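Long-range contacts in pilus tip adhesin Cpa (Streptococcus pyogenes, PDB 4C0Z), which sits at the pilus tip, its N-terminal thioester domain probably being one of two reactive modules through which streptococci can attach covalently to host cell surfaces: residues P18-D23 and V69-Y74; Y38-V43 and N125-T130; K90-D95 and I134-D139. One frame throughout, in Å; residues are numbered along the deposited sequence.

Contact 1: residues P18-D23 and V69-Y74; sequences PWYGYD and VRSQWY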
loop_
_atom_site.group_PDB
_atom_site.type_symbol
_atom_site.label_atom_id
_atom_site.label_comp_id
_atom_site.label_asym_id
_atom_site.label_seq_id
_atom_site.Cartn_x
_atom_site.Cartn_y
_atom_site.Cartn_z
ATOM N N PRO I 18 6.506 11.100 -21.060
ATOM C CA PRO I 18 7.220 12.369 -20.823
ATOM C C PRO I 18 6.981 13.080 -19.481
ATOM O O PRO I 18 7.754 13.983 -19.132
ATOM C CB PRO I 18 6.753 13.222 -21.993
ATOM C CG PRO I 18 5.359 12.774 -22.218
ATOM C CD PRO I 18 5.324 11.317 -21.931
ATOM N N TRP I 19 5.909 12.696 -18.750
ATOM C CA TRP I 19 5.546 13.319 -17.487
ATOM C C TRP I 19 6.401 12.854 -16.334
ATOM O O TRP I 19 6.665 11.663 -16.191
ATOM C CB TRP I 19 4.059 13.112 -17.171
ATOM C CG TRP I 19 3.147 13.885 -18.077
ATOM C CD1 TRP I 19 2.725 13.525 -19.328
ATOM C CD2 TRP I 19 2.568 15.169 -17.810
ATOM N NE1 TRP I 19 1.919 14.509 -19.859
ATOM C CE2 TRP I 19 1.805 15.531 -18.949
ATOM C CE3 TRP I 19 2.624 16.060 -16.719
ATOM C CZ2 TRP I 19 1.080 16.729 -19.014
ATOM C CZ3 TRP I 19 1.912 17.253 -16.793
ATOM C CH2 TRP I 19 1.156 17.577 -17.926
ATOM N N TYR I 20 6.845 13.804 -15.510
ATOM C CA TYR I 20 7.628 13.541 -14.317
ATOM C C TYR I 20 6.645 13.513 -13.134
ATOM O O TYR I 20 5.910 14.473 -12.926
ATOM C CB TYR I 20 8.729 14.620 -14.162
ATOM C CG TYR I 20 9.501 14.586 -12.860
ATOM C CD1 TYR I 20 9.978 13.382 -12.338
ATOM C CD2 TYR I 20 9.860 15.767 -12.212
ATOM C CE1 TYR I 20 10.705 13.348 -11.157
ATOM C CE2 TYR I 20 10.586 15.744 -11.019
ATOM C CZ TYR I 20 10.997 14.529 -10.494
ATOM O OH TYR I 20 11.707 14.497 -9.317
ATOM N N GLY I 21 6.579 12.379 -12.440
ATOM C CA GLY I 21 5.709 12.180 -11.289
ATOM C C GLY I 21 6.567 11.984 -10.062
ATOM O O GLY I 21 7.490 11.177 -10.085
ATOM N N TYR I 22 6.300 12.736 -9.004
ATOM C CA TYR I 22 7.136 12.716 -7.801
ATOM C C TYR I 22 6.388 13.116 -6.555
ATOM O O TYR I 22 5.311 13.705 -6.621
ATOM C CB TYR I 22 8.319 13.724 -8.000
ATOM C CG TYR I 22 7.885 15.105 -8.463
ATOM C CD1 TYR I 22 7.514 15.333 -9.790
ATOM C CD2 TYR I 22 7.774 16.165 -7.567
ATOM C CE1 TYR I 22 7.080 16.583 -10.217
ATOM C CE2 TYR I 22 7.331 17.425 -7.985
ATOM C CZ TYR I 22 7.003 17.630 -9.318
ATOM O OH TYR I 22 6.581 18.845 -9.794
ATOM N N ASP I 23 7.003 12.865 -5.410
ATOM C CA ASP I 23 6.468 13.317 -4.151
ATOM C C ASP I 23 7.235 14.656 -3.808
ATOM O O ASP I 23 8.456 14.640 -3.647
ATOM C CB ASP I 23 6.683 12.232 -3.064
ATOM C CG ASP I 23 5.944 12.494 -1.758
ATOM O OD1 ASP I 23 5.224 13.517 -1.667
ATOM O OD2 ASP I 23 5.996 11.630 -0.872
ATOM N N VAL I 69 17.761 10.806 -6.613
ATOM C CA VAL I 69 18.488 10.652 -7.883
ATOM C C VAL I 69 17.596 9.836 -8.862
ATOM O O VAL I 69 17.810 9.892 -10.055
ATOM C CB VAL I 69 19.886 9.997 -7.704
ATOM C CG1 VAL I 69 20.837 10.915 -6.938
ATOM C CG2 VAL I 69 19.788 8.623 -7.010
ATOM N N ARG I 70 16.604 9.099 -8.332
ATOM C CA ARG I 70 15.636 8.309 -9.104
ATOM C C ARG I 70 14.446 9.162 -9.477
ATOM O O ARG I 70 13.937 9.925 -8.662
ATOM C CB ARG I 70 15.154 7.078 -8.317
ATOM C CG ARG I 70 16.284 6.115 -7.878
ATOM C CD ARG I 70 15.730 4.844 -7.247
ATOM N NE ARG I 70 15.167 3.939 -8.264
ATOM C CZ ARG I 70 14.284 2.971 -8.024
ATOM N NH1 ARG I 70 13.841 2.754 -6.789
ATOM N NH2 ARG I 70 13.835 2.214 -9.018
ATOM N N SER I 71 13.990 9.010 -10.704
ATOM C CA SER I 71 12.836 9.706 -11.266
ATOM C C SER I 71 11.876 8.704 -11.884
ATOM O O SER I 71 12.311 7.718 -12.506
ATOM C CB SER I 71 13.279 10.704 -12.326
ATOM O OG SER I 71 14.002 11.779 -11.751
ATOM N N GLN I 72 10.559 8.938 -11.696
ATOM C CA GLN I 72 9.552 8.077 -12.310
ATOM C C GLN I 72 8.860 8.812 -13.412
ATOM O O GLN I 72 8.509 9.996 -13.262
ATOM C CB GLN I 72 8.561 7.482 -11.316
ATOM C CG GLN I 72 9.151 6.343 -10.514
ATOM C CD GLN I 72 9.932 6.892 -9.354
ATOM O OE1 GLN I 72 9.463 7.789 -8.630
ATOM N NE2 GLN I 72 11.181 6.468 -9.229
ATOM N N TRP I 73 8.697 8.112 -14.549
ATOM C CA TRP I 73 8.110 8.674 -15.772
ATOM C C TRP I 73 6.748 8.138 -16.041
ATOM O O TRP I 73 6.479 6.962 -15.787
ATOM C CB TRP I 73 9.051 8.512 -16.957
ATOM C CG TRP I 73 10.441 8.991 -16.644
ATOM C CD1 TRP I 73 11.521 8.215 -16.330
ATOM C CD2 TRP I 73 10.849 10.350 -16.428
ATOM N NE1 TRP I 73 12.597 9.007 -16.016
ATOM C CE2 TRP I 73 12.211 10.325 -16.062
ATOM C CE3 TRP I 73 10.195 11.595 -16.522
ATOM C CZ2 TRP I 73 12.945 11.499 -15.833
ATOM C CZ3 TRP I 73 10.924 12.751 -16.291
ATOM C CH2 TRP I 73 12.277 12.694 -15.935
ATOM N N TYR I 74 5.853 9.035 -16.517
ATOM C CA TYR I 74 4.431 8.745 -16.716
ATOM C C TYR I 74 3.893 9.125 -18.088
ATOM O O TYR I 74 4.363 10.094 -18.691
ATOM C CB TYR I 74 3.590 9.446 -15.623
ATOM C CG TYR I 74 3.831 8.892 -14.235
ATOM C CD1 TYR I 74 4.916 9.317 -13.464
ATOM C CD2 TYR I 74 2.972 7.947 -13.684
ATOM C CE1 TYR I 74 5.174 8.761 -12.207
ATOM C CE2 TYR I 74 3.209 7.403 -12.422
ATOM C CZ TYR I 74 4.309 7.810 -11.688
ATOM O OH TYR I 74 4.538 7.270 -10.443
HETATM O O HOH W 1 9.811 10.392 -9.152
#
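The Tyr74 ring leaves its strand with CG beside the backbone N (chi1 -67°) and swings across to Gly21, whereas Tyr20 holds CG anti to its own N (chi1 172°) and sends its ring over the other face of the sheet to Trp73. Tyr74 CE1 comes to 3.6 Å from Gly21 CA, an approach possible because this residue has no side chain to stand between ring and main chain. On the Tyr20 face the two aromatic groups meet at a slant: Tyr20 CB lies 3.6 Å from Trp73 CZ3, and the phenol and the six-membered ring of the indole form neither a parallel stack nor a T-shape. Further along, Tyr20 CE1 reaches Ser71 OG. These side chains clothe a pairing of strands 19-23 and 72-78, which are the two ends of the strand order of a six-stranded antiparallel sheet; joining them closes it into a barrel. The axes of the paired segments approach to 4.7 Å and run at 130°, a strongly twisted antiparallel arrangement. Trp19 and Tyr74 form the hydrogen-bonded pair, with Trp19 N to Tyr74 O at 3.0 Å and Tyr74 N to Trp19 O at 2.8 Å. Gly21 N adds a longer but nearly straight bond of 3.2 Å to Gln72 O. A water lies between Gly21 O and Gln72 N: it accepts from Gln72 N at 3.0 Å and is 2.6 Å from Gly21 O, with Gln72 OE1 also within bonding distance, although OE1 has a further donor in Ser64 N. The hydroxyl of Tyr74 reaches the backbone O of Gln204, the glutamine of the Cys55–Gln204 thioester cross-link, and that of Tyr20 bonds to Lys10 NZ.

Contact 2: residues Y38-V43 and N125-T130; sequences YHNLKV and NAILVT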
loop_
_atom_site.group_PDB
_atom_site.type_symbol
_atom_site.label_atom_id
_atom_site.label_comp_id
_atom_site.label_asym_id
_atom_site.label_seq_id
_atom_site.Cartn_x
_atom_site.Cartn_y
_atom_site.Cartn_z
ATOM N N TYR I 38 3.365 12.131 5.549
ATOM C CA TYR I 38 2.665 12.999 4.614
ATOM C C TYR I 38 3.193 12.754 3.190
ATOM O O TYR I 38 4.294 12.232 3.009
ATOM C CB TYR I 38 2.879 14.479 4.977
ATOM C CG TYR I 38 2.104 14.996 6.167
ATOM C CD1 TYR I 38 0.724 14.816 6.257
ATOM C CD2 TYR I 38 2.722 15.789 7.135
ATOM C CE1 TYR I 38 -0.008 15.352 7.319
ATOM C CE2 TYR I 38 2.002 16.327 8.201
ATOM C CZ TYR I 38 0.635 16.112 8.288
ATOM O OH TYR I 38 -0.071 16.639 9.360
ATOM N N HIS I 39 2.385 13.133 2.189
ATOM C CA HIS I 39 2.732 13.091 0.772
ATOM C C HIS I 39 2.134 14.292 0.123
ATOM O O HIS I 39 1.109 14.805 0.586
ATOM C CB HIS I 39 2.216 11.801 0.075
ATOM C CG HIS I 39 2.772 10.560 0.686
ATOM N ND1 HIS I 39 4.040 10.111 0.371
ATOM C CD2 HIS I 39 2.253 9.771 1.656
ATOM C CE1 HIS I 39 4.252 9.064 1.147
ATOM N NE2 HIS I 39 3.193 8.809 1.920
ATOM N N ASN I 40 2.767 14.741 -0.965
ATOM C CA ASN I 40 2.262 15.821 -1.780
ATOM C C ASN I 40 2.719 15.520 -3.190
ATOM O O ASN I 40 3.719 16.045 -3.665
ATOM C CB ASN I 40 2.689 17.212 -1.278
ATOM C CG ASN I 40 1.896 18.329 -1.911
ATOM O OD1 ASN I 40 1.255 18.174 -2.969
ATOM N ND2 ASN I 40 1.924 19.494 -1.280
ATOM N N LEU I 41 2.004 14.611 -3.827
ATOM C CA LEU I 41 2.316 14.129 -5.163
ATOM C C LEU I 41 1.984 15.121 -6.226
ATOM O O LEU I 41 0.945 15.794 -6.175
ATOM C CB LEU I 41 1.672 12.760 -5.442
ATOM C CG LEU I 41 1.823 11.694 -4.349
ATOM C CD1 LEU I 41 0.971 10.480 -4.636
ATOM C CD2 LEU I 41 3.271 11.319 -4.125
ATOM N N LYS I 42 2.901 15.240 -7.178
ATOM C CA LYS I 42 2.781 16.172 -8.294
ATOM C C LYS I 42 3.196 15.524 -9.599
ATOM O O LYS I 42 3.977 14.576 -9.596
ATOM C CB LYS I 42 3.673 17.407 -8.047
ATOM C CG LYS I 42 2.931 18.652 -7.585
ATOM C CD LYS I 42 2.521 18.654 -6.135
ATOM C CE LYS I 42 2.471 20.041 -5.548
ATOM N NZ LYS I 42 1.104 20.401 -5.104
ATOM N N VAL I 43 2.679 16.054 -10.702
ATOM C CA VAL I 43 3.067 15.712 -12.070
ATOM C C VAL I 43 3.351 17.018 -12.790
ATOM O O VAL I 43 2.635 18.004 -12.577
ATOM C CB VAL I 43 2.110 14.795 -12.897
ATOM C CG1 VAL I 43 2.000 13.411 -12.298
ATOM C CG2 VAL I 43 0.728 15.425 -13.098
ATOM N N ASN I 125 -2.863 17.668 5.732
ATOM C CA ASN I 125 -3.947 16.859 6.297
ATOM C C ASN I 125 -5.094 16.734 5.285
ATOM O O ASN I 125 -5.733 15.688 5.218
ATOM C CB ASN I 125 -4.451 17.476 7.610
ATOM C CG ASN I 125 -3.517 17.335 8.781
ATOM O OD1 ASN I 125 -2.702 16.422 8.847
ATOM N ND2 ASN I 125 -3.651 18.212 9.766
ATOM N N ALA I 126 -5.333 17.795 4.495
ATOM C CA ALA I 126 -6.383 17.830 3.471
ATOM C C ALA I 126 -6.021 16.895 2.313
ATOM O O ALA I 126 -6.886 16.153 1.840
ATOM C CB ALA I 126 -6.621 19.260 2.988
ATOM N N ILE I 127 -4.725 16.881 1.912
ATOM C CA ILE I 127 -4.203 15.969 0.879
ATOM C C ILE I 127 -4.382 14.515 1.376
ATOM O O ILE I 127 -4.852 13.659 0.631
ATOM C CB ILE I 127 -2.717 16.266 0.536
ATOM C CG1 ILE I 127 -2.587 17.574 -0.228
ATOM C CG2 ILE I 127 -2.104 15.116 -0.276
ATOM C CD1 ILE I 127 -1.204 18.243 -0.160
ATOM N N LEU I 128 -4.030 14.261 2.639
ATOM C CA LEU I 128 -4.156 12.949 3.271
ATOM C C LEU I 128 -5.624 12.439 3.248
ATOM O O LEU I 128 -5.850 11.287 2.921
ATOM C CB LEU I 128 -3.598 13.014 4.702
ATOM C CG LEU I 128 -3.308 11.695 5.358
ATOM C CD1 LEU I 128 -2.003 11.748 6.105
ATOM C CD2 LEU I 128 -4.414 11.326 6.313
ATOM N N VAL I 129 -6.603 13.301 3.560
ATOM C CA VAL I 129 -8.036 12.958 3.521
ATOM C C VAL I 129 -8.443 12.622 2.078
ATOM O O VAL I 129 -9.053 11.567 1.844
ATOM C CB VAL I 129 -8.936 14.068 4.126
ATOM C CG1 VAL I 129 -10.416 13.804 3.864
ATOM C CG2 VAL I 129 -8.691 14.207 5.615
ATOM N N THR I 130 -8.092 13.507 1.124
ATOM C CA THR I 130 -8.396 13.337 -0.302
ATOM C C THR I 130 -7.825 12.013 -0.829
ATOM O O THR I 130 -8.548 11.245 -1.474
ATOM C CB THR I 130 -7.928 14.547 -1.108
ATOM O OG1 THR I 130 -8.379 15.737 -0.458
ATOM C CG2 THR I 130 -8.423 14.516 -2.551
#
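This is a buried contact between mixed polar and apolar side chains, made where the chain leading into barrel strand 41-44 passes beside the N-terminal half of helix 123-138. A single hydrogen bond fastens it: Tyr38 OH donates to Asn125 OD1 at 2.7 Å. The oxygen lies close to the plane of the phenol, at its edge, but seen from the amide the hydroxyl stands 38° out of the carbonyl plane, and ring and amide are turned 52° against each other. The other end of that amide is engaged too, since Asn125 ND2 bonds to Gln163 OE1 and so ties the helix to helix 161-174. Nearer the main chain, Tyr38 CD1 meets the methyl Leu128 CD1 at 4.1 Å, the two side chains crossing at about a right angle. Ile127 takes the middle of the contact with both of its branches. CG2, placed anti to the backbone N, comes 3.3 Å from His39 O, while the longer branch ends with CD1 against the Asn40 amide, 3.6 Å from Asn40 CG and about equally far from its nitrogen and oxygen. A methyl thus packs on a polar group whose bonds are made to other partners: Asn40 OD1 accepts from Lys42 NZ at 3.1 Å and from Gln52 NE2, and Asn40 ND2 pairs with Tyr29 OH. These bonds probably keep the amide from rotating. On the preceding residue, the imidazole of His39 is held by Asp23 and stacks with Phe62, a residue of the spermidine pocket. The pairing of a beta barrel with a helical layer, with the Cys55–Gln204 cross-link carried on the barrel side, is the arrangement of the thioester domain.

Contact 3: residues K90-D95 and I134-D139; sequences KPRIED and IWYYTD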
loop_
_atom_site.group_PDB
_atom_site.type_symbol
_atom_site.label_atom_id
_atom_site.label_comp_id
_atom_site.label_asym_id
_atom_site.label_seq_id
_atom_site.Cartn_x
_atom_site.Cartn_y
_atom_site.Cartn_z
ATOM N N LYS I 90 -7.613 -3.386 -7.714
ATOM C CA LYS I 90 -8.939 -3.687 -7.141
ATOM C C LYS I 90 -9.884 -2.465 -7.180
ATOM O O LYS I 90 -10.265 -1.982 -6.108
ATOM C CB LYS I 90 -8.785 -4.168 -5.671
ATOM C CG LYS I 90 -7.915 -5.402 -5.469
ATOM C CD LYS I 90 -7.368 -5.488 -4.047
ATOM C CE LYS I 90 -6.541 -6.731 -3.874
ATOM N NZ LYS I 90 -5.605 -6.603 -2.734
ATOM N N PRO I 91 -10.310 -1.942 -8.358
ATOM C CA PRO I 91 -11.208 -0.772 -8.336
ATOM C C PRO I 91 -12.613 -1.095 -7.819
ATOM O O PRO I 91 -13.104 -2.193 -8.051
ATOM C CB PRO I 91 -11.203 -0.295 -9.792
ATOM C CG PRO I 91 -10.918 -1.502 -10.590
ATOM C CD PRO I 91 -9.998 -2.352 -9.747
ATOM N N ARG I 92 -13.229 -0.152 -7.078
ATOM C CA ARG I 92 -14.586 -0.276 -6.529
ATOM C C ARG I 92 -15.551 0.127 -7.658
ATOM O O ARG I 92 -15.942 1.294 -7.764
ATOM C CB ARG I 92 -14.733 0.619 -5.284
ATOM C CG ARG I 92 -15.869 0.228 -4.374
ATOM C CD ARG I 92 -16.016 1.165 -3.179
ATOM N NE ARG I 92 -14.939 1.010 -2.195
ATOM C CZ ARG I 92 -14.926 0.122 -1.204
ATOM N NH1 ARG I 92 -15.937 -0.724 -1.049
ATOM N NH2 ARG I 92 -13.903 0.072 -0.366
ATOM N N ILE I 93 -15.879 -0.846 -8.539
ATOM C CA ILE I 93 -16.707 -0.642 -9.739
ATOM C C ILE I 93 -18.188 -1.090 -9.598
ATOM O O ILE I 93 -18.919 -1.028 -10.585
ATOM C CB ILE I 93 -16.036 -1.288 -10.999
ATOM C CG1 ILE I 93 -15.704 -2.785 -10.788
ATOM C CG2 ILE I 93 -14.796 -0.490 -11.448
ATOM C CD1 ILE I 93 -15.720 -3.634 -12.061
ATOM N N GLU I 94 -18.645 -1.486 -8.388
ATOM C CA GLU I 94 -20.028 -1.936 -8.135
ATOM C C GLU I 94 -21.068 -0.808 -8.277
ATOM O O GLU I 94 -22.220 -1.068 -8.644
ATOM C CB GLU I 94 -20.141 -2.627 -6.764
ATOM C CG GLU I 94 -21.246 -3.666 -6.682
ATOM C CD GLU I 94 -21.246 -4.489 -5.409
ATOM O OE1 GLU I 94 -20.404 -5.409 -5.294
ATOM O OE2 GLU I 94 -22.095 -4.221 -4.528
ATOM N N ASP I 95 -20.652 0.441 -7.988
ATOM C CA ASP I 95 -21.471 1.652 -8.119
ATOM C C ASP I 95 -21.534 2.073 -9.594
ATOM O O ASP I 95 -22.348 2.925 -9.948
ATOM C CB ASP I 95 -20.893 2.794 -7.258
ATOM C CG ASP I 95 -19.446 3.133 -7.582
ATOM O OD1 ASP I 95 -19.215 3.843 -8.589
ATOM O OD2 ASP I 95 -18.541 2.674 -6.835
ATOM N N ILE I 134 -9.702 8.784 -2.388
ATOM C CA ILE I 134 -9.286 8.232 -3.688
ATOM C C ILE I 134 -9.030 6.703 -3.589
ATOM O O ILE I 134 -9.597 5.939 -4.381
ATOM C CB ILE I 134 -8.054 9.003 -4.269
ATOM C CG1 ILE I 134 -8.448 10.463 -4.735
ATOM C CG2 ILE I 134 -7.344 8.210 -5.386
ATOM C CD1 ILE I 134 -9.428 10.563 -5.927
ATOM N N TRP I 135 -8.228 6.274 -2.593
ATOM C CA TRP I 135 -7.897 4.859 -2.353
ATOM C C TRP I 135 -9.123 4.008 -2.104
ATOM O O TRP I 135 -9.126 2.843 -2.497
ATOM C CB TRP I 135 -6.918 4.689 -1.188
ATOM C CG TRP I 135 -5.511 5.076 -1.498
ATOM C CD1 TRP I 135 -4.870 4.956 -2.693
ATOM C CD2 TRP I 135 -4.522 5.504 -0.554
ATOM N NE1 TRP I 135 -3.567 5.345 -2.567
ATOM C CE2 TRP I 135 -3.323 5.691 -1.266
ATOM C CE3 TRP I 135 -4.543 5.778 0.821
ATOM C CZ2 TRP I 135 -2.158 6.142 -0.656
ATOM C CZ3 TRP I 135 -3.394 6.236 1.421
ATOM C CH2 TRP I 135 -2.210 6.389 0.695
ATOM N N TYR I 136 -10.163 4.585 -1.455
ATOM C CA TYR I 136 -11.422 3.903 -1.200
ATOM C C TYR I 136 -12.012 3.411 -2.546
ATOM O O TYR I 136 -12.518 2.295 -2.623
ATOM C CB TYR I 136 -12.404 4.861 -0.477
ATOM C CG TYR I 136 -13.777 4.276 -0.232
ATOM C CD1 TYR I 136 -14.008 3.411 0.833
ATOM C CD2 TYR I 136 -14.848 4.598 -1.055
ATOM C CE1 TYR I 136 -15.275 2.876 1.066
ATOM C CE2 TYR I 136 -16.117 4.064 -0.835
ATOM C CZ TYR I 136 -16.325 3.200 0.223
ATOM O OH TYR I 136 -17.563 2.657 0.436
ATOM N N TYR I 137 -11.908 4.233 -3.607
ATOM C CA TYR I 137 -12.444 3.872 -4.921
ATOM C C TYR I 137 -11.454 3.129 -5.806
ATOM O O TYR I 137 -11.836 2.147 -6.434
ATOM C CB TYR I 137 -13.013 5.103 -5.645
ATOM C CG TYR I 137 -14.328 5.558 -5.049
ATOM C CD1 TYR I 137 -15.514 4.880 -5.324
ATOM C CD2 TYR I 137 -14.379 6.627 -4.158
ATOM C CE1 TYR I 137 -16.719 5.265 -4.737
ATOM C CE2 TYR I 137 -15.584 7.040 -3.587
ATOM C CZ TYR I 137 -16.750 6.356 -3.878
ATOM O OH TYR I 137 -17.916 6.764 -3.285
ATOM N N THR I 138 -10.210 3.589 -5.877
ATOM C CA THR I 138 -9.211 2.991 -6.769
ATOM C C THR I 138 -8.691 1.623 -6.325
ATOM O O THR I 138 -8.303 0.811 -7.168
ATOM C CB THR I 138 -8.027 3.933 -6.940
ATOM O OG1 THR I 138 -7.372 4.096 -5.684
ATOM C CG2 THR I 138 -8.415 5.263 -7.552
ATOM N N ASP I 139 -8.639 1.391 -5.009
ATOM C CA ASP I 139 -8.065 0.174 -4.441
ATOM C C ASP I 139 -9.001 -0.564 -3.499
ATOM O O ASP I 139 -8.567 -1.505 -2.839
ATOM C CB ASP I 139 -6.766 0.548 -3.718
ATOM C CG ASP I 139 -5.635 0.830 -4.670
ATOM O OD1 ASP I 139 -5.507 1.999 -5.113
ATOM O OD2 ASP I 139 -4.928 -0.131 -5.047
HETATM O O HOH W 2 -5.864 -0.513 -7.591
#
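Arg92 grips Tyr136 twice, by its aromatic ring and by its backbone. The guanidinium lies almost flat on the phenol, with planes 15° apart and Arg92 CZ 3.8 Å from the ring centroid, a cation-pi stack in which NE sits over the middle of the ring and NH2 over its CE1 rim. At the same time Arg92 NE donates to Tyr136 O at 2.8 Å. That oxygen is nearly in the guanidinium plane, but NE approaches it from above the carbonyl plane. The chain runs extended through chi1 and chi2, and a bend at chi3 (-71°) turns the guanidinium to serve both partners. Charge so close to the last carbonyls of helix 123-138 would be expected to interact favourably with the negative end of the helix dipole. The main chain of the loop, which connects helices 81-87 and 98-108, docks on the same helix end: Arg92 N gives Tyr137 O a straight bond of 2.8 Å, and Pro91 CA makes longer CH...O contacts with Tyr137 O and Thr138 O. Arg92 is also the centre of an inverse gamma turn, which bends the loop just where it meets the helix. A water bridges the loop and the helix end, donating to Thr138 O at 2.8 Å and, more weakly, to Asp139 OD2, with a weak 3.4 Å bond from Lys90 N. Asp139 itself accepts from the backbone N atoms of Asn57 and Leu58, two residues of the spermidine pocket, and Trp135, one turn earlier on the helix, touches the ligand directly. At the far edge of the loop, Asp95 OD2 stands 3.8 Å from Tyr137 CE1, near the plane of that ring, although Asp95 is poorly ordered.

Contacts 1 and 2 meet along neighbouring barrel strands 19-23 and 41-44, their centres about 17 Å apart; Asp23 joins them, with OD2 2.8 Å from His39 ND1 and OD1 2.8 Å from Asn40 N. Contacts 2 and 3 have centres about 18 Å apart and both use helix 123-138, contact 2 its first half and contact 3 its C-terminal end. Contacts 1 and 3 do not touch, their nearest atoms being about 10 Å apart. They lie at graded distances from the spermidine bound at the Cys55–Gln204 site: Trp135 in contact 3 touches the ligand, the side chains of His39 and Asp139 are each about 7 Å from it, and that of Tyr74 about 9 Å.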